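Local coordinates for cell surface protein (Faecalibacterium prausnitzii A2-165, PDB 4GT6) that is of unknown function but, through the extracellular leucine-rich repeat part of a longer protein seen here, probably binds other proteins, at residues E337-P342 and T357-I362. Residues are numbered along the deposited sequence; the frame is centred on the assembly and turned at random.
Sequences ERIAIP and TALNNI
Two successive coils of a BspA-type leucine-rich repeat solenoid meet here through their parallel strands, 338-341 and 361-364, with 361-364 being one edge strand of a three-stranded parallel sheet in this chain. The register pairs Arg338 with Asn361 and Ile339 with Ile362, both parallel bridges. Glu337 O accepts two backbone hydrogen bonds, a short but bent one from Asn361 N (3.0 Å, N-H...O 136°) and one from Asn360 N (3.2 Å). Asn361 O then receives Ile339 N at 3.0 Å, and the same oxygen takes a CA-H...O contact from Arg338 CA.

Side chains sort onto two faces. On one, Arg338 and Asn361 run side by side, with Asn361 ND2 3.5 Å from Arg338 CG; the amide thus meets the aliphatic stem, its plane 71° from the guanidinium. Arg338 holds CG anti to its N (chi1 -175°) and is extended from CG to NE, which carries its guanidinium to Asp317 and Glu363 in salt bridges and Ser315 in a hydrogen bond. On the other face Ile339 and Ile362 lie side by side, CG2 of Ile339 3.9 Å from CG1 of Ile362; Leu359, from the preceding loop, brings its CD1 to 3.8 Å from the same CG2. Ile341 CD1 meets Ile362 CG2, and Trp371 of helix 368-372 also packs on both residues. The backbone bonds join the coils, while side-chain alternation along the strands puts the polar pair on one face and the isoleucines on the other.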
loop_
_atom_site.group_PDB
_atom_site.type_symbol
_atom_site.label_atom_id
_atom_site.label_comp_id
_atom_site.label_asym_id
_atom_site.label_seq_id
_atom_site.Cartn_x
_atom_site.Cartn_y
_atom_site.Cartn_z
ATOM N N GLU A 337 24.187 21.010 -6.305
ATOM C CA GLU A 337 25.054 22.208 -6.276
ATOM C C GLU A 337 24.427 23.394 -6.968
ATOM O O GLU A 337 24.648 24.532 -6.557
ATOM C CB GLU A 337 26.407 21.940 -6.985
ATOM C CG GLU A 337 27.280 20.859 -6.378
ATOM C CD GLU A 337 28.455 20.409 -7.234
ATOM O OE1 GLU A 337 28.537 20.815 -8.418
ATOM O OE2 GLU A 337 29.286 19.626 -6.723
ATOM N N ARG A 338 23.700 23.128 -8.065
ATOM C CA ARG A 338 23.133 24.154 -8.914
ATOM C C ARG A 338 21.657 23.923 -9.180
ATOM O O ARG A 338 21.243 22.808 -9.505
ATOM C CB ARG A 338 23.894 24.179 -10.253
ATOM C CG ARG A 338 23.481 25.292 -11.217
ATOM C CD ARG A 338 23.931 24.981 -12.631
ATOM N NE ARG A 338 23.161 25.744 -13.609
ATOM C CZ ARG A 338 22.137 25.264 -14.308
ATOM N NH1 ARG A 338 21.775 23.992 -14.182
ATOM N NH2 ARG A 338 21.488 26.042 -15.163
ATOM N N ILE A 339 20.876 24.998 -9.090
ATOM C CA ILE A 339 19.457 24.942 -9.436
ATOM C C ILE A 339 19.075 26.233 -10.155
ATOM O O ILE A 339 19.384 27.321 -9.676
ATOM C CB ILE A 339 18.501 24.608 -8.250
ATOM C CG1 ILE A 339 17.021 24.506 -8.756
ATOM C CG2 ILE A 339 18.649 25.598 -7.083
ATOM C CD1 ILE A 339 16.163 23.545 -8.041
ATOM N N ALA A 340 18.449 26.099 -11.325
ATOM C CA ALA A 340 17.946 27.258 -12.068
ATOM C C ALA A 340 16.455 27.389 -11.758
ATOM O O ALA A 340 15.702 26.438 -11.964
ATOM C CB ALA A 340 18.195 27.101 -13.560
ATOM N N ILE A 341 16.052 28.523 -11.171
ATOM C CA ILE A 341 14.662 28.781 -10.781
ATOM C C ILE A 341 14.078 29.903 -11.666
ATOM O O ILE A 341 14.610 31.017 -11.658
ATOM C CB ILE A 341 14.579 29.126 -9.266
ATOM C CG1 ILE A 341 15.045 27.905 -8.403
ATOM C CG2 ILE A 341 13.147 29.585 -8.891
ATOM C CD1 ILE A 341 15.262 28.163 -6.928
ATOM N N PRO A 342 12.981 29.631 -12.416
ATOM C CA PRO A 342 12.386 30.685 -13.247
ATOM C C PRO A 342 11.603 31.682 -12.391
ATOM O O PRO A 342 11.164 31.337 -11.281
ATOM C CB PRO A 342 11.474 29.904 -14.192
ATOM C CG PRO A 342 11.033 28.717 -13.391
ATOM C CD PRO A 342 12.228 28.357 -12.534
ATOM N N THR A 357 23.137 20.514 1.516
ATOM C CA THR A 357 24.398 21.090 1.991
ATOM C C THR A 357 25.406 21.439 0.855
ATOM O O THR A 357 26.283 22.275 1.089
ATOM C CB THR A 357 25.027 20.198 3.077
ATOM O OG1 THR A 357 25.207 18.875 2.582
ATOM C CG2 THR A 357 24.181 20.150 4.347
ATOM N N ALA A 358 25.266 20.867 -0.356
ATOM C CA ALA A 358 26.189 21.201 -1.451
ATOM C C ALA A 358 25.678 22.382 -2.299
ATOM O O ALA A 358 26.404 22.860 -3.174
ATOM C CB ALA A 358 26.424 19.985 -2.339
ATOM N N LEU A 359 24.447 22.862 -2.023
ATOM C CA LEU A 359 23.772 23.924 -2.774
ATOM C C LEU A 359 24.446 25.289 -2.585
ATOM O O LEU A 359 24.302 25.921 -1.535
ATOM C CB LEU A 359 22.279 23.966 -2.386
ATOM C CG LEU A 359 21.330 24.807 -3.231
ATOM C CD1 LEU A 359 21.378 24.400 -4.713
ATOM C CD2 LEU A 359 19.898 24.670 -2.715
ATOM N N ASN A 360 25.205 25.722 -3.613
ATOM C CA ASN A 360 25.957 26.980 -3.592
ATOM C C ASN A 360 25.670 27.873 -4.817
ATOM O O ASN A 360 26.194 28.983 -4.889
ATOM C CB ASN A 360 27.471 26.695 -3.488
ATOM C CG ASN A 360 28.064 25.819 -4.578
ATOM O OD1 ASN A 360 27.615 25.791 -5.732
ATOM N ND2 ASN A 360 29.144 25.122 -4.241
ATOM N N ASN A 361 24.855 27.399 -5.770
ATOM C CA ASN A 361 24.576 28.170 -6.972
ATOM C C ASN A 361 23.087 28.143 -7.323
ATOM O O ASN A 361 22.609 27.197 -7.945
ATOM C CB ASN A 361 25.435 27.650 -8.145
ATOM C CG ASN A 361 25.309 28.407 -9.450
ATOM O OD1 ASN A 361 24.797 29.532 -9.523
ATOM N ND2 ASN A 361 25.813 27.804 -10.515
ATOM N N ILE A 362 22.368 29.209 -6.947
ATOM C CA ILE A 362 20.957 29.361 -7.281
ATOM C C ILE A 362 20.884 30.388 -8.418
ATOM O O ILE A 362 21.182 31.562 -8.200
ATOM C CB ILE A 362 20.075 29.733 -6.043
ATOM C CG1 ILE A 362 20.092 28.605 -4.983
ATOM C CG2 ILE A 362 18.625 30.068 -6.462
ATOM C CD1 ILE A 362 19.626 29.013 -3.562
#